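Long-range contacts in histidine--tRNA ligase (Thermus thermophilus, PDB 1ADY), which joins L-histidine to its cognate tRNA at the expense of ATP, as a homodimeric class II aminoacyl-tRNA synthetase: residues R7-L12 with Y121-Q126; L76-E81 with P109-E114; R115-R120 with G277-L282. All blocks are in the same frame, centred on the assembly; numbering follows the deposited sequence.

Contacts 1 and 2 are buried: contact 1 holds strand 123-132 and contact 2 strand 102-111, its antiparallel neighbour, so that residues 7-12 and 76-81 pack on the two strands of one hairpin; their centres lie about 11 Å apart, and both also touch the second subunit. Contact 3 lies at the surface, where the loop between those two strands meets the turn just before strand 281-287. The chemistry follows the position: backbone carbonyls bind N-H groups in contacts 1 and 2, joined in contact 2 by apolar overlap, whereas contact 3 brings polar side chains together with no clear hydrogen bond across it. All three border the bound histidyl-adenosine monophosphate.

Contact 1. Residues R7-L12 with Y121-Q126; sequences RGTKDL and YRQFHQ. With HAM (histidyl-adenosine monophosphate), chain F.
Gly8 offers its carbonyl to the start of the strand that carries Gln123, and two backbone N-H groups converge on it. The bond from Arg122 N to Gly8 O measures 3.1 Å, while that from Gln123 N is weak at 3.4 Å. One residue earlier, Arg122 NE reaches Arg7 O at 3.0 Å with an N-H...O angle of 160°. The oxygen lies only 4° out of the guanidinium plane, so it is met edge-on; bends at chi2 and chi3 fold the arginine back toward this carbonyl. NH1 of the same group forms a salt bridge with Asp70 of the second subunit.

This part is compact and buried. Gly8, with a phi of 107° and no side chain, brings its CA to 4.1 Å from Arg122 CB, and Thr9 CG2 meets Gln123 CB at 3.7 Å. Beyond that methylene the Gln123 amide accepts a bond from the backbone of Ile43 of the second subunit. Further along, the contact thins to Leu12 CD1 against His125 CE1 (3.8 Å), the imidazole being held by Glu310. The solvent side is looser still: the exposed Arg7 side chain is poorly ordered, and the exposed Lys10 is salt-bridged through NZ to Glu16.

On its far side the 121-126 segment serves the ligand. Tyr121 N donates to adenine N1 at 3.1 Å, and Phe124, directed away from residues 7-12, lays one ring face against the base, with adenine C5 3.7 Å above the ring plane and over its centre. An adenine read by backbone and covered by a phenylalanine at the start of the second strand is the hallmark of motif 2 in the class II synthetase active site.

Contact 2. Residues L76-E81 with P109-E114; sequences LTLRPE and PMFRAE. With HAM (histidyl-adenosine monophosphate), chain F.
Leu78 lies across Phe111, its CB 3.6 Å from Phe111 CD2 and its CD2 over one face of the ring. Phe111 ends the first strand of class II motif 2, the antiparallel hairpin whose following loop begins at Arg112. Strand 75-78 does not pair alongside this strand: the touching parts run at 96° to each other, and the chain after Leu78 crosses the end of the hairpin strand. Leu78 also packs on Phe44, and Phe111 on Ile43, of the second subunit, so the overlap is buried in the dimer.

Two hydrogen bonds fix the crossing. Phe111 N donates to Arg79 O at 2.9 Å, nearly straight at 167°. In the reverse direction, Arg79 NH1 donates to Pro109 O at 2.6 Å; the acceptor sits at the guanidinium edge, near its plane. The Arg79 chain is kinked on both sides of CG–CD, which turns its end toward the strand, and its aliphatic part crosses Met110 on the way, with Arg79 CD 3.6 Å from Met110 CE. A CA-H...O contact from Pro80 CA to Phe111 O, 3.3 Å long, supplements these bonds.

Past the crossing both segments turn to the active site. Glu81 directs its carboxylate to Ala84 N, capping the turn that leads into helix 83-92. Arg112 sets its CD against Pro80 CB at 3.8 Å, and its guanidinium continues to the phosphate of the bound adenylate. There Arg112 NH2 donates to ligand O1P, in a bond 3.1 Å long with an N-H...O angle of 158° and the oxygen in the guanidinium plane.

Contact 3. Residues R115-R120 with G277-L282; sequences RPQKGR and GAQSAL. With HAM (histidyl-adenosine monophosphate), chain F.
Gln117 opens the contact by directing its extended chain at Gln279. The two chains cross at about a right angle, their amide planes 35° apart. As modelled, Gln117 NE2 and Gln279 NE2 are 2.9 Å apart; the Gln279 amide is probably turned over, and reversing it might make this pair a hydrogen bond. Residues Gln117 to Arg120 form a type II turn, closed by Arg120 N donating to Gln117 O at 2.9 Å. Within it, Lys118 is the second residue, and Gly119 takes the third position with a phi of 109°. Arg120 then runs straight from CG to NE, its guanidinium inclined 69° to the Gln279 amide and its NE 3.7 Å from Gln279 CG.

The ligand lies beside both segments: its O3' donates to Ala281 O at 2.8 Å, while Arg120 CB lies 4.1 Å from adenine N6. Gln279 also packs on Arg311 of helix 309-318. Polar side chains at a largely exposed edge are consistent with a motif 2 loop that meets this wall of the adenylate site through polar side-chain contact rather than clear bonds between these two segments.

Contact 1. Residues R7-L12 with Y121-Q126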
loop_
_atom_site.group_PDB
_atom_site.type_symbol
_atom_site.label_atom_id
_atom_site.label_comp_id
_atom_site.label_asym_id
_atom_site.label_seq_id
_atom_site.Cartn_x
_atom_site.Cartn_y
_atom_site.Cartn_z
ATOM N N ARG A 7 -20.074 -2.168 -0.592
ATOM C CA ARG A 7 -20.156 -3.416 0.167
ATOM C C ARG A 7 -19.006 -4.358 -0.196
ATOM O O ARG A 7 -18.752 -4.632 -1.373
ATOM C CB ARG A 7 -21.506 -4.103 -0.085
ATOM C CG ARG A 7 -21.765 -5.374 0.732
ATOM C CD ARG A 7 -21.842 -5.101 2.235
ATOM N NE ARG A 7 -20.526 -5.084 2.876
ATOM C CZ ARG A 7 -20.257 -4.491 4.039
ATOM N NH1 ARG A 7 -21.211 -3.852 4.707
ATOM N NH2 ARG A 7 -19.031 -4.541 4.543
ATOM N N GLY A 8 -18.309 -4.835 0.829
ATOM C CA GLY A 8 -17.183 -5.724 0.616
ATOM C C GLY A 8 -15.858 -5.026 0.864
ATOM O O GLY A 8 -14.810 -5.673 0.945
ATOM N N THR A 9 -15.901 -3.700 0.939
ATOM C CA THR A 9 -14.721 -2.890 1.187
ATOM C C THR A 9 -15.014 -2.034 2.414
ATOM O O THR A 9 -16.168 -1.902 2.824
ATOM C CB THR A 9 -14.418 -1.957 -0.000
ATOM O OG1 THR A 9 -15.414 -0.931 -0.064
ATOM C CG2 THR A 9 -14.416 -2.729 -1.313
ATOM N N LYS A 10 -13.973 -1.462 3.005
ATOM C CA LYS A 10 -14.137 -0.621 4.181
ATOM C C LYS A 10 -12.909 0.233 4.441
ATOM O O LYS A 10 -11.829 -0.030 3.907
ATOM C CB LYS A 10 -14.456 -1.470 5.413
ATOM C CG LYS A 10 -13.403 -2.507 5.753
ATOM C CD LYS A 10 -13.786 -3.268 7.000
ATOM C CE LYS A 10 -13.874 -2.338 8.203
ATOM N NZ LYS A 10 -14.180 -3.097 9.446
ATOM N N ASP A 11 -13.095 1.283 5.233
ATOM C CA ASP A 11 -12.004 2.185 5.572
ATOM C C ASP A 11 -11.183 1.614 6.721
ATOM O O ASP A 11 -11.724 1.180 7.750
ATOM C CB ASP A 11 -12.541 3.573 5.932
ATOM C CG ASP A 11 -13.260 4.237 4.773
ATOM O OD1 ASP A 11 -12.751 4.164 3.633
ATOM O OD2 ASP A 11 -14.334 4.829 5.001
ATOM N N LEU A 12 -9.873 1.588 6.521
ATOM C CA LEU A 12 -8.964 1.069 7.522
ATOM C C LEU A 12 -8.333 2.179 8.337
ATOM O O LEU A 12 -7.613 3.023 7.800
ATOM C CB LEU A 12 -7.871 0.233 6.859
ATOM C CG LEU A 12 -8.326 -1.087 6.240
ATOM C CD1 LEU A 12 -7.186 -1.711 5.445
ATOM C CD2 LEU A 12 -8.805 -2.021 7.337
ATOM N N TYR A 121 -14.310 -10.735 1.529
ATOM C CA TYR A 121 -14.428 -9.325 1.187
ATOM C C TYR A 121 -14.205 -9.207 -0.308
ATOM O O TYR A 121 -13.617 -10.101 -0.924
ATOM C CB TYR A 121 -13.353 -8.514 1.898
ATOM C CG TYR A 121 -13.382 -8.602 3.397
ATOM C CD1 TYR A 121 -14.451 -9.192 4.075
ATOM C CD2 TYR A 121 -12.351 -8.059 4.143
ATOM C CE1 TYR A 121 -14.478 -9.240 5.475
ATOM C CE2 TYR A 121 -12.367 -8.100 5.529
ATOM C CZ TYR A 121 -13.428 -8.685 6.189
ATOM O OH TYR A 121 -13.414 -8.728 7.559
ATOM N N ARG A 122 -14.673 -8.112 -0.898
ATOM C CA ARG A 122 -14.472 -7.901 -2.326
ATOM C C ARG A 122 -13.083 -7.324 -2.526
ATOM O O ARG A 122 -12.473 -7.492 -3.583
ATOM C CB ARG A 122 -15.557 -7.009 -2.924
ATOM C CG ARG A 122 -16.548 -7.806 -3.754
ATOM C CD ARG A 122 -17.980 -7.583 -3.318
ATOM N NE ARG A 122 -18.510 -6.308 -3.792
ATOM C CZ ARG A 122 -18.870 -6.063 -5.049
ATOM N NH1 ARG A 122 -18.759 -7.009 -5.978
ATOM N NH2 ARG A 122 -19.343 -4.866 -5.379
ATOM N N GLN A 123 -12.601 -6.628 -1.499
ATOM C CA GLN A 123 -11.260 -6.070 -1.499
ATOM C C GLN A 123 -10.626 -6.504 -0.191
ATOM O O GLN A 123 -11.064 -6.103 0.894
ATOM C CB GLN A 123 -11.233 -4.542 -1.571
ATOM C CG GLN A 123 -9.788 -4.031 -1.628
ATOM C CD GLN A 123 -9.647 -2.537 -1.443
ATOM O OE1 GLN A 123 -10.212 -1.745 -2.194
ATOM N NE2 GLN A 123 -8.854 -2.143 -0.458
ATOM N N PHE A 124 -9.610 -7.348 -0.299
ATOM C CA PHE A 124 -8.910 -7.843 0.867
ATOM C C PHE A 124 -7.428 -7.596 0.652
ATOM O O PHE A 124 -7.026 -7.083 -0.393
ATOM C CB PHE A 124 -9.202 -9.331 1.065
ATOM C CG PHE A 124 -9.053 -10.153 -0.185
ATOM C CD1 PHE A 124 -10.069 -10.186 -1.133
ATOM C CD2 PHE A 124 -7.894 -10.886 -0.419
ATOM C CE1 PHE A 124 -9.929 -10.941 -2.295
ATOM C CE2 PHE A 124 -7.749 -11.641 -1.577
ATOM C CZ PHE A 124 -8.766 -11.668 -2.517
ATOM N N HIS A 125 -6.620 -7.925 1.652
ATOM C CA HIS A 125 -5.175 -7.734 1.563
ATOM C C HIS A 125 -4.466 -9.022 1.958
ATOM O O HIS A 125 -4.840 -9.658 2.947
ATOM C CB HIS A 125 -4.726 -6.616 2.508
ATOM C CG HIS A 125 -5.359 -5.291 2.225
ATOM N ND1 HIS A 125 -6.628 -4.968 2.656
ATOM C CD2 HIS A 125 -4.895 -4.204 1.566
ATOM C CE1 HIS A 125 -6.917 -3.737 2.274
ATOM N NE2 HIS A 125 -5.882 -3.252 1.612
ATOM N N GLN A 126 -3.432 -9.386 1.211
ATOM C CA GLN A 126 -2.684 -10.601 1.509
ATOM C C GLN A 126 -1.183 -10.439 1.328
ATOM O O GLN A 126 -0.733 -9.622 0.523
ATOM C CB GLN A 126 -3.179 -11.771 0.650
ATOM C CG GLN A 126 -2.889 -11.651 -0.844
ATOM C CD GLN A 126 -3.406 -12.842 -1.658
ATOM O OE1 GLN A 126 -4.473 -13.396 -1.373
ATOM N NE2 GLN A 126 -2.653 -13.224 -2.687
HETATM P P HAM F . -6.007 -18.384 -2.596
HETATM O O1P HAM F . -6.796 -17.944 -3.767
HETATM O O2P HAM F . -6.372 -19.709 -2.052
HETATM O O3P HAM F . -4.454 -18.292 -3.002
HETATM O "O5'" HAM F . -6.185 -17.397 -1.350
HETATM C "C5'" HAM F . -5.224 -17.446 -0.296
HETATM C "C4'" HAM F . -5.704 -16.701 0.934
HETATM O "O4'" HAM F . -6.224 -15.416 0.555
HETATM C "C3'" HAM F . -6.863 -17.405 1.610
HETATM O "O3'" HAM F . -6.483 -18.450 2.509
HETATM C "C2'" HAM F . -7.431 -16.252 2.414
HETATM O "O2'" HAM F . -6.691 -16.008 3.626
HETATM C "C1'" HAM F . -7.291 -15.083 1.450
HETATM N N9 HAM F . -8.504 -14.752 0.674
HETATM C C8 HAM F . -8.890 -15.260 -0.511
HETATM N N7 HAM F . -10.096 -14.809 -0.878
HETATM C C5 HAM F . -10.424 -13.996 0.128
HETATM C C6 HAM F . -11.632 -13.289 0.230
HETATM N N6 HAM F . -12.551 -13.391 -0.692
HETATM N N1 HAM F . -11.765 -12.494 1.313
HETATM C C2 HAM F . -10.808 -12.428 2.238
HETATM N N3 HAM F . -9.676 -13.130 2.162
HETATM C C4 HAM F . -9.472 -13.922 1.083
HETATM C C HAM F . -3.699 -17.469 -3.903
HETATM O O HAM F . -4.122 -16.373 -4.230
HETATM C CA HAM F . -2.390 -17.968 -4.505
HETATM N N HAM F . -1.949 -17.088 -5.570
HETATM C CB HAM F . -1.300 -18.072 -3.427
HETATM C CG HAM F . 0.016 -18.549 -3.961
HETATM C CD2 HAM F . 1.214 -17.926 -4.067
HETATM N ND1 HAM F . 0.169 -19.776 -4.571
HETATM C CE1 HAM F . 1.394 -19.875 -5.053
HETATM N NE2 HAM F . 2.047 -18.764 -4.768
#

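Contact 2. Residues L76-E81 with P109-E114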
loop_
_atom_site.group_PDB
_atom_site.type_symbol
_atom_site.label_atom_id
_atom_site.label_comp_id
_atom_site.label_asym_id
_atom_site.label_seq_id
_atom_site.Cartn_x
_atom_site.Cartn_y
_atom_site.Cartn_z
ATOM N N LEU A 76 -8.390 -4.790 -19.224
ATOM C CA LEU A 76 -7.593 -4.858 -18.006
ATOM C C LEU A 76 -8.421 -5.467 -16.885
ATOM O O LEU A 76 -9.645 -5.372 -16.893
ATOM C CB LEU A 76 -7.147 -3.446 -17.608
ATOM C CG LEU A 76 -5.870 -2.835 -18.201
ATOM C CD1 LEU A 76 -5.615 -3.305 -19.619
ATOM C CD2 LEU A 76 -5.960 -1.319 -18.144
ATOM N N THR A 77 -7.756 -6.069 -15.907
ATOM C CA THR A 77 -8.468 -6.667 -14.788
ATOM C C THR A 77 -7.794 -6.369 -13.452
ATOM O O THR A 77 -6.561 -6.348 -13.337
ATOM C CB THR A 77 -8.618 -8.189 -14.964
ATOM O OG1 THR A 77 -9.301 -8.460 -16.193
ATOM C CG2 THR A 77 -9.422 -8.781 -13.826
ATOM N N LEU A 78 -8.626 -6.078 -12.459
ATOM C CA LEU A 78 -8.176 -5.794 -11.109
ATOM C C LEU A 78 -7.620 -7.080 -10.530
ATOM O O LEU A 78 -8.336 -8.072 -10.406
ATOM C CB LEU A 78 -9.351 -5.313 -10.257
ATOM C CG LEU A 78 -9.420 -3.827 -9.884
ATOM C CD1 LEU A 78 -9.151 -2.958 -11.099
ATOM C CD2 LEU A 78 -10.775 -3.510 -9.273
ATOM N N ARG A 79 -6.329 -7.061 -10.222
ATOM C CA ARG A 79 -5.624 -8.206 -9.658
ATOM C C ARG A 79 -6.389 -8.953 -8.559
ATOM O O ARG A 79 -6.692 -8.392 -7.502
ATOM C CB ARG A 79 -4.247 -7.749 -9.158
ATOM C CG ARG A 79 -3.732 -8.449 -7.922
ATOM C CD ARG A 79 -3.404 -7.438 -6.834
ATOM N NE ARG A 79 -2.135 -6.759 -7.072
ATOM C CZ ARG A 79 -1.502 -6.023 -6.164
ATOM N NH1 ARG A 79 -2.017 -5.867 -4.951
ATOM N NH2 ARG A 79 -0.338 -5.461 -6.464
ATOM N N PRO A 80 -6.762 -10.217 -8.828
ATOM C CA PRO A 80 -7.494 -11.061 -7.876
ATOM C C PRO A 80 -6.555 -11.952 -7.055
ATOM O O PRO A 80 -6.942 -12.472 -6.005
ATOM C CB PRO A 80 -8.372 -11.903 -8.794
ATOM C CG PRO A 80 -7.475 -12.155 -9.949
ATOM C CD PRO A 80 -6.792 -10.810 -10.181
ATOM N N GLU A 81 -5.318 -12.093 -7.533
ATOM C CA GLU A 81 -4.305 -12.929 -6.901
ATOM C C GLU A 81 -2.927 -12.504 -7.415
ATOM O O GLU A 81 -2.815 -11.981 -8.519
ATOM C CB GLU A 81 -4.627 -14.402 -7.196
ATOM C CG GLU A 81 -3.461 -15.345 -7.300
ATOM C CD GLU A 81 -2.946 -15.492 -8.713
ATOM O OE1 GLU A 81 -3.736 -15.346 -9.668
ATOM O OE2 GLU A 81 -1.747 -15.757 -8.871
ATOM N N PRO A 109 -3.534 -5.054 -1.720
ATOM C CA PRO A 109 -4.946 -5.398 -1.885
ATOM C C PRO A 109 -5.200 -6.303 -3.089
ATOM O O PRO A 109 -4.495 -6.230 -4.099
ATOM C CB PRO A 109 -5.598 -4.030 -2.059
ATOM C CG PRO A 109 -4.557 -3.271 -2.831
ATOM C CD PRO A 109 -3.281 -3.653 -2.107
ATOM N N MET A 110 -6.205 -7.163 -2.959
ATOM C CA MET A 110 -6.603 -8.077 -4.019
ATOM C C MET A 110 -8.100 -7.866 -4.165
ATOM O O MET A 110 -8.793 -7.612 -3.175
ATOM C CB MET A 110 -6.327 -9.520 -3.624
ATOM C CG MET A 110 -4.866 -9.859 -3.417
ATOM S SD MET A 110 -3.915 -9.851 -4.938
ATOM C CE MET A 110 -2.250 -9.755 -4.282
ATOM N N PHE A 111 -8.602 -8.007 -5.383
ATOM C CA PHE A 111 -10.016 -7.779 -5.646
ATOM C C PHE A 111 -10.694 -8.962 -6.313
ATOM O O PHE A 111 -10.305 -9.396 -7.405
ATOM C CB PHE A 111 -10.168 -6.531 -6.516
ATOM C CG PHE A 111 -9.146 -5.469 -6.217
ATOM C CD1 PHE A 111 -9.373 -4.531 -5.211
ATOM C CD2 PHE A 111 -7.930 -5.452 -6.898
ATOM C CE1 PHE A 111 -8.404 -3.597 -4.884
ATOM C CE2 PHE A 111 -6.952 -4.519 -6.579
ATOM C CZ PHE A 111 -7.186 -3.589 -5.569
ATOM N N ARG A 112 -11.733 -9.461 -5.653
ATOM C CA ARG A 112 -12.503 -10.590 -6.150
ATOM C C ARG A 112 -13.978 -10.227 -6.159
ATOM O O ARG A 112 -14.554 -9.910 -5.119
ATOM C CB ARG A 112 -12.277 -11.834 -5.285
ATOM C CG ARG A 112 -11.676 -13.001 -6.052
ATOM C CD ARG A 112 -10.209 -13.186 -5.734
ATOM N NE ARG A 112 -10.025 -14.081 -4.594
ATOM C CZ ARG A 112 -8.988 -14.904 -4.446
ATOM N NH1 ARG A 112 -8.023 -14.952 -5.358
ATOM N NH2 ARG A 112 -8.950 -15.727 -3.408
ATOM N N ALA A 113 -14.585 -10.289 -7.340
ATOM C CA ALA A 113 -15.994 -9.950 -7.520
ATOM C C ALA A 113 -16.949 -11.034 -7.054
ATOM O O ALA A 113 -17.735 -11.554 -7.843
ATOM C CB ALA A 113 -16.271 -9.612 -8.978
ATOM N N GLU A 114 -16.905 -11.364 -5.771
ATOM C CA GLU A 114 -17.795 -12.385 -5.249
ATOM C C GLU A 114 -18.677 -11.799 -4.163
ATOM O O GLU A 114 -18.295 -10.827 -3.500
ATOM C CB GLU A 114 -16.995 -13.574 -4.713
ATOM C CG GLU A 114 -16.234 -13.298 -3.435
ATOM C CD GLU A 114 -15.101 -14.288 -3.203
ATOM O OE1 GLU A 114 -15.295 -15.497 -3.473
ATOM O OE2 GLU A 114 -14.022 -13.845 -2.779
HETATM P P HAM F . -6.007 -18.384 -2.596
HETATM O O1P HAM F . -6.796 -17.944 -3.767
HETATM O O2P HAM F . -6.372 -19.709 -2.052
HETATM O O3P HAM F . -4.454 -18.292 -3.002
HETATM O "O5'" HAM F . -6.185 -17.397 -1.350
HETATM C "C5'" HAM F . -5.224 -17.446 -0.296
HETATM C "C4'" HAM F . -5.704 -16.701 0.934
HETATM O "O4'" HAM F . -6.224 -15.416 0.555
HETATM C "C3'" HAM F . -6.863 -17.405 1.610
HETATM O "O3'" HAM F . -6.483 -18.450 2.509
HETATM C "C2'" HAM F . -7.431 -16.252 2.414
HETATM O "O2'" HAM F . -6.691 -16.008 3.626
HETATM C "C1'" HAM F . -7.291 -15.083 1.450
HETATM N N9 HAM F . -8.504 -14.752 0.674
HETATM C C8 HAM F . -8.890 -15.260 -0.511
HETATM N N7 HAM F . -10.096 -14.809 -0.878
HETATM C C5 HAM F . -10.424 -13.996 0.128
HETATM C C6 HAM F . -11.632 -13.289 0.230
HETATM N N6 HAM F . -12.551 -13.391 -0.692
HETATM N N1 HAM F . -11.765 -12.494 1.313
HETATM C C2 HAM F . -10.808 -12.428 2.238
HETATM N N3 HAM F . -9.676 -13.130 2.162
HETATM C C4 HAM F . -9.472 -13.922 1.083
HETATM C C HAM F . -3.699 -17.469 -3.903
HETATM O O HAM F . -4.122 -16.373 -4.230
HETATM C CA HAM F . -2.390 -17.968 -4.505
HETATM N N HAM F . -1.949 -17.088 -5.570
HETATM C CB HAM F . -1.300 -18.072 -3.427
HETATM C CG HAM F . 0.016 -18.549 -3.961
HETATM C CD2 HAM F . 1.214 -17.926 -4.067
HETATM N ND1 HAM F . 0.169 -19.776 -4.571
HETATM C CE1 HAM F . 1.394 -19.875 -5.053
HETATM N NE2 HAM F . 2.047 -18.764 -4.768
#

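Contact 3. Residues R115-R120 with G277-L282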
loop_
_atom_site.group_PDB
_atom_site.type_symbol
_atom_site.label_atom_id
_atom_site.label_comp_id
_atom_site.label_asym_id
_atom_site.label_seq_id
_atom_site.Cartn_x
_atom_site.Cartn_y
_atom_site.Cartn_z
ATOM N N ARG A 115 -19.856 -12.379 -3.985
ATOM C CA ARG A 115 -20.811 -11.912 -2.971
ATOM C C ARG A 115 -20.178 -12.056 -1.593
ATOM O O ARG A 115 -19.870 -13.169 -1.145
ATOM C CB ARG A 115 -22.111 -12.701 -3.069
ATOM C CG ARG A 115 -22.676 -12.736 -4.478
ATOM C CD ARG A 115 -23.931 -13.561 -4.556
ATOM N NE ARG A 115 -24.253 -13.903 -5.939
ATOM C CZ ARG A 115 -25.400 -14.450 -6.317
ATOM N NH1 ARG A 115 -26.341 -14.705 -5.411
ATOM N NH2 ARG A 115 -25.584 -14.766 -7.593
ATOM N N PRO A 116 -20.010 -10.915 -0.885
ATOM C CA PRO A 116 -19.400 -10.902 0.446
ATOM C C PRO A 116 -20.207 -11.527 1.570
ATOM O O PRO A 116 -21.454 -11.523 1.565
ATOM C CB PRO A 116 -19.150 -9.406 0.724
ATOM C CG PRO A 116 -19.655 -8.661 -0.502
ATOM C CD PRO A 116 -20.632 -9.612 -1.168
ATOM N N GLN A 117 -19.459 -12.028 2.546
ATOM C CA GLN A 117 -19.992 -12.648 3.747
ATOM C C GLN A 117 -18.834 -12.652 4.733
ATOM O O GLN A 117 -17.768 -12.106 4.411
ATOM C CB GLN A 117 -20.538 -14.047 3.475
ATOM C CG GLN A 117 -19.530 -15.120 3.142
ATOM C CD GLN A 117 -20.248 -16.431 2.940
ATOM O OE1 GLN A 117 -21.417 -16.446 2.537
ATOM N NE2 GLN A 117 -19.578 -17.538 3.239
ATOM N N LYS A 118 -19.004 -13.232 5.919
ATOM C CA LYS A 118 -17.915 -13.197 6.901
ATOM C C LYS A 118 -16.617 -13.869 6.485
ATOM O O LYS A 118 -16.528 -15.099 6.430
ATOM C CB LYS A 118 -18.362 -13.703 8.261
ATOM C CG LYS A 118 -18.652 -12.551 9.191
ATOM C CD LYS A 118 -19.304 -13.000 10.459
ATOM C CE LYS A 118 -19.318 -11.849 11.453
ATOM N NZ LYS A 118 -20.113 -12.189 12.669
ATOM N N GLY A 119 -15.629 -13.037 6.168
ATOM C CA GLY A 119 -14.331 -13.535 5.756
ATOM C C GLY A 119 -14.120 -13.289 4.280
ATOM O O GLY A 119 -12.981 -13.170 3.841
ATOM N N ARG A 120 -15.200 -13.203 3.513
ATOM C CA ARG A 120 -15.096 -12.961 2.080
ATOM C C ARG A 120 -15.376 -11.497 1.755
ATOM O O ARG A 120 -16.526 -11.056 1.785
ATOM C CB ARG A 120 -16.054 -13.865 1.304
ATOM C CG ARG A 120 -15.709 -15.334 1.380
ATOM C CD ARG A 120 -16.588 -16.139 0.452
ATOM N NE ARG A 120 -16.375 -17.575 0.608
ATOM C CZ ARG A 120 -16.878 -18.498 -0.213
ATOM N NH1 ARG A 120 -17.621 -18.149 -1.276
ATOM N NH2 ARG A 120 -16.668 -19.785 0.047
ATOM N N GLY A 277 -14.986 -19.545 11.889
ATOM C CA GLY A 277 -16.206 -20.055 11.295
ATOM C C GLY A 277 -15.892 -20.562 9.904
ATOM O O GLY A 277 -14.841 -21.173 9.699
ATOM N N ALA A 278 -16.799 -20.336 8.959
ATOM C CA ALA A 278 -16.576 -20.758 7.581
ATOM C C ALA A 278 -15.405 -19.934 7.068
ATOM O O ALA A 278 -15.232 -18.783 7.473
ATOM C CB ALA A 278 -17.814 -20.506 6.741
ATOM N N GLN A 279 -14.626 -20.507 6.158
ATOM C CA GLN A 279 -13.448 -19.838 5.608
ATOM C C GLN A 279 -12.392 -19.713 6.709
ATOM O O GLN A 279 -12.091 -18.618 7.197
ATOM C CB GLN A 279 -13.804 -18.459 5.025
ATOM C CG GLN A 279 -14.616 -18.509 3.735
ATOM C CD GLN A 279 -15.977 -19.153 3.921
ATOM O OE1 GLN A 279 -16.138 -20.363 3.753
ATOM N NE2 GLN A 279 -16.956 -18.354 4.304
ATOM N N SER A 280 -11.856 -20.865 7.106
ATOM C CA SER A 280 -10.839 -20.947 8.146
ATOM C C SER A 280 -9.430 -20.840 7.569
ATOM O O SER A 280 -8.444 -20.755 8.305
ATOM C CB SER A 280 -10.985 -22.274 8.889
ATOM O OG SER A 280 -10.938 -23.367 7.983
ATOM N N ALA A 281 -9.342 -20.879 6.246
ATOM C CA ALA A 281 -8.067 -20.815 5.555
ATOM C C ALA A 281 -7.311 -19.514 5.797
ATOM O O ALA A 281 -7.576 -18.510 5.131
ATOM C CB ALA A 281 -8.280 -21.030 4.062
ATOM N N LEU A 282 -6.375 -19.520 6.745
ATOM C CA LEU A 282 -5.588 -18.320 7.002
ATOM C C LEU A 282 -4.761 -18.005 5.762
ATOM O O LEU A 282 -4.669 -16.850 5.342
ATOM C CB LEU A 282 -4.663 -18.516 8.199
ATOM C CG LEU A 282 -5.357 -18.670 9.551
ATOM C CD1 LEU A 282 -4.307 -18.752 10.655
ATOM C CD2 LEU A 282 -6.300 -17.492 9.794
HETATM P P HAM F . -6.007 -18.384 -2.596
HETATM O O1P HAM F . -6.796 -17.944 -3.767
HETATM O O2P HAM F . -6.372 -19.709 -2.052
HETATM O O3P HAM F . -4.454 -18.292 -3.002
HETATM O "O5'" HAM F . -6.185 -17.397 -1.350
HETATM C "C5'" HAM F . -5.224 -17.446 -0.296
HETATM C "C4'" HAM F . -5.704 -16.701 0.934
HETATM O "O4'" HAM F . -6.224 -15.416 0.555
HETATM C "C3'" HAM F . -6.863 -17.405 1.610
HETATM O "O3'" HAM F . -6.483 -18.450 2.509
HETATM C "C2'" HAM F . -7.431 -16.252 2.414
HETATM O "O2'" HAM F . -6.691 -16.008 3.626
HETATM C "C1'" HAM F . -7.291 -15.083 1.450
HETATM N N9 HAM F . -8.504 -14.752 0.674
HETATM C C8 HAM F . -8.890 -15.260 -0.511
HETATM N N7 HAM F . -10.096 -14.809 -0.878
HETATM C C5 HAM F . -10.424 -13.996 0.128
HETATM C C6 HAM F . -11.632 -13.289 0.230
HETATM N N6 HAM F . -12.551 -13.391 -0.692
HETATM N N1 HAM F . -11.765 -12.494 1.313
HETATM C C2 HAM F . -10.808 -12.428 2.238
HETATM N N3 HAM F . -9.676 -13.130 2.162
HETATM C C4 HAM F . -9.472 -13.922 1.083
HETATM C C HAM F . -3.699 -17.469 -3.903
HETATM O O HAM F . -4.122 -16.373 -4.230
HETATM C CA HAM F . -2.390 -17.968 -4.505
HETATM N N HAM F . -1.949 -17.088 -5.570
HETATM C CB HAM F . -1.300 -18.072 -3.427
HETATM C CG HAM F . 0.016 -18.549 -3.961
HETATM C CD2 HAM F . 1.214 -17.926 -4.067
HETATM N ND1 HAM F . 0.169 -19.776 -4.571
HETATM C CE1 HAM F . 1.394 -19.875 -5.053
HETATM N NE2 HAM F . 2.047 -18.764 -4.768
#